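Local coordinates for DUF3256 domain-containing protein (Porphyromonas gingivalis W83, PDB 2P3P), which is of unknown function but binds magnesium and is predicted to be associated with a membrane, at residues S163-I168 / V194-S199. Sequence-based numbering, arbitrary orientation.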
loop_
_atom_site.group_PDB
_atom_site.type_symbol
_atom_site.label_atom_id
_atom_site.label_comp_id
_atom_site.label_asym_id
_atom_site.label_seq_id
_atom_site.Cartn_x
_atom_site.Cartn_y
_atom_site.Cartn_z
ATOM N N SER A 163 8.820 8.160 -7.422
ATOM C CA SER A 163 8.235 9.491 -7.286
ATOM C C SER A 163 7.261 9.477 -6.136
ATOM O O SER A 163 6.885 8.399 -5.651
ATOM C CB SER A 163 7.512 9.942 -8.562
ATOM O OG SER A 163 8.219 9.581 -9.727
ATOM N N ASP A 164 6.829 10.671 -5.719
ATOM C CA ASP A 164 5.874 10.792 -4.616
ATOM C C ASP A 164 4.435 10.744 -5.206
ATOM O O ASP A 164 3.656 11.703 -5.187
ATOM C CB ASP A 164 6.163 12.039 -3.734
ATOM C CG ASP A 164 7.580 12.053 -3.122
ATOM O OD1 ASP A 164 8.229 10.982 -3.036
ATOM O OD2 ASP A 164 8.040 13.152 -2.676
ATOM N N THR A 165 4.114 9.573 -5.733
ATOM C CA THR A 165 2.840 9.317 -6.364
ATOM C C THR A 165 2.407 7.899 -6.007
ATOM O O THR A 165 3.246 7.041 -5.693
ATOM C CB THR A 165 2.922 9.486 -7.908
ATOM O OG1 THR A 165 3.794 8.497 -8.497
ATOM C CG2 THR A 165 3.424 10.887 -8.295
ATOM N N LEU A 166 1.106 7.656 -6.107
ATOM C CA LEU A 166 0.514 6.324 -5.883
ATOM C C LEU A 166 -0.634 6.153 -6.837
ATOM O O LEU A 166 -1.195 7.157 -7.315
ATOM C CB LEU A 166 0.055 6.118 -4.437
ATOM C CG LEU A 166 -1.176 6.817 -3.842
ATOM C CD1 LEU A 166 -2.496 6.295 -4.385
ATOM C CD2 LEU A 166 -1.162 6.644 -2.286
ATOM N N SER A 167 -0.955 4.884 -7.117
ATOM C CA SER A 167 -2.056 4.490 -7.949
ATOM C C SER A 167 -2.933 3.538 -7.138
ATOM O O SER A 167 -2.444 2.776 -6.299
ATOM C CB SER A 167 -1.495 3.813 -9.207
ATOM O OG SER A 167 -2.471 3.484 -10.142
ATOM N N ILE A 168 -4.239 3.638 -7.306
ATOM C CA ILE A 168 -5.174 2.775 -6.575
ATOM C C ILE A 168 -6.180 2.208 -7.554
ATOM O O ILE A 168 -6.761 2.952 -8.354
ATOM C CB ILE A 168 -5.830 3.529 -5.373
ATOM C CG1 ILE A 168 -6.699 2.589 -4.494
ATOM C CG2 ILE A 168 -6.570 4.838 -5.868
ATOM C CD1 ILE A 168 -7.236 3.295 -3.228
ATOM N N VAL A 194 -4.805 7.856 -10.037
ATOM C CA VAL A 194 -3.496 8.324 -9.606
ATOM C C VAL A 194 -3.588 9.579 -8.717
ATOM O O VAL A 194 -4.352 10.508 -9.015
ATOM C CB VAL A 194 -2.602 8.626 -10.831
ATOM C CG1 VAL A 194 -1.221 9.204 -10.412
ATOM C CG2 VAL A 194 -2.424 7.365 -11.679
ATOM N N TYR A 195 -2.732 9.586 -7.683
ATOM C CA TYR A 195 -2.596 10.643 -6.689
ATOM C C TYR A 195 -1.111 11.035 -6.579
ATOM O O TYR A 195 -0.197 10.218 -6.727
ATOM C CB TYR A 195 -3.104 10.113 -5.336
ATOM C CG TYR A 195 -4.618 9.938 -5.195
ATOM C CD1 TYR A 195 -5.350 10.839 -4.443
ATOM C CD2 TYR A 195 -5.298 8.822 -5.738
ATOM C CE1 TYR A 195 -6.712 10.718 -4.313
ATOM C CE2 TYR A 195 -6.665 8.671 -5.603
ATOM C CZ TYR A 195 -7.385 9.600 -4.876
ATOM O OH TYR A 195 -8.757 9.497 -4.723
ATOM N N ARG A 196 -0.894 12.296 -6.285
ATOM C CA ARG A 196 0.435 12.849 -6.170
ATOM C C ARG A 196 0.528 13.504 -4.791
ATOM O O ARG A 196 -0.393 14.176 -4.327
ATOM C CB ARG A 196 0.677 13.878 -7.286
ATOM C CG ARG A 196 2.109 14.308 -7.384
ATOM C CD ARG A 196 2.368 15.160 -8.637
ATOM N NE ARG A 196 3.634 15.846 -8.454
ATOM C CZ ARG A 196 3.970 17.029 -8.981
ATOM N NH1 ARG A 196 3.133 17.706 -9.771
ATOM N NH2 ARG A 196 5.178 17.544 -8.723
ATOM N N TRP A 197 1.652 13.291 -4.137
ATOM C CA TRP A 197 1.950 13.920 -2.854
ATOM C C TRP A 197 2.340 15.372 -3.091
ATOM O O TRP A 197 3.321 15.674 -3.790
ATOM C CB TRP A 197 3.087 13.175 -2.205
ATOM C CG TRP A 197 3.457 13.599 -0.823
ATOM C CD1 TRP A 197 4.538 14.314 -0.466
ATOM C CD2 TRP A 197 2.780 13.260 0.402
ATOM N NE1 TRP A 197 4.587 14.446 0.886
ATOM C CE2 TRP A 197 3.533 13.793 1.447
ATOM C CE3 TRP A 197 1.651 12.512 0.703
ATOM C CZ2 TRP A 197 3.155 13.660 2.798
ATOM C CZ3 TRP A 197 1.267 12.390 2.042
ATOM C CH2 TRP A 197 2.016 12.959 3.057
ATOM N N GLN A 198 1.551 16.267 -2.526
ATOM C CA GLN A 198 1.711 17.671 -2.774
ATOM C C GLN A 198 1.424 18.342 -1.450
ATOM O O GLN A 198 0.312 18.233 -0.923
ATOM C CB GLN A 198 0.735 18.138 -3.866
ATOM C CG GLN A 198 1.051 17.594 -5.270
ATOM C CD GLN A 198 -0.056 17.818 -6.314
ATOM O OE1 GLN A 198 -1.118 18.369 -6.020
ATOM N NE2 GLN A 198 0.206 17.400 -7.551
ATOM N N SER A 199 2.447 18.996 -0.907
ATOM C CA SER A 199 2.347 19.729 0.347
ATOM C C SER A 199 1.681 18.901 1.447
ATOM O O SER A 199 0.651 19.290 2.022
ATOM C CB SER A 199 1.601 21.051 0.131
ATOM O OG SER A 199 0.243 20.817 -0.211
#
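Tyr195 meets Leu166 directly across two antiparallel strands, and the pair is a worked example of how a hydrogen-bonded bridge sets two side chains on one face of a sheet. Starting at the backbone, CB of Tyr195 lies 4.0 Å from CD1 of Leu166, the two side chains running side by side in the same direction. With CG of Tyr195 anti to its carbonyl carbon (chi1 -72°), the ring leans along the sheet toward Ile168. Its CD2 atom is still in touch with Leu166 CD1, and one step further out Tyr195 CE2 reaches the CG2 branch of Ile168 at 3.8 Å. Beyond the two strands, Trp123 meets the same ring edge-to-face, and Phe202 packs against both Tyr195 and Leu166; the tyrosine is buried. Strands 165-170 and 193-197 form the central pair of a four-stranded antiparallel sheet completed by 155-159 and 202-204. Two backbone bonds join Leu166 and Tyr195: Leu166 N to Tyr195 O and Tyr195 N to Leu166 O, both 2.9 Å, the second close to straight at 172°. The opposite face carries the non-hydrogen-bonded pair Thr165 and Arg196, whose side chains cross at an angle, the methyl CG2 of Thr165 lying 3.8 Å from CG of the extended arginine chain. Just ahead of strand 165-170, Asp164 sits at the centre of an inverse gamma turn and its carbonyl O accepts Trp197 N at 2.8 Å. CB of Asp164 and CB of Trp197 approach to 3.6 Å, but the indole is carried away from Asp164, and its NE1 donates to Pro84 O at the end of strand 77-84, tying this small sheet to the larger seven-stranded one.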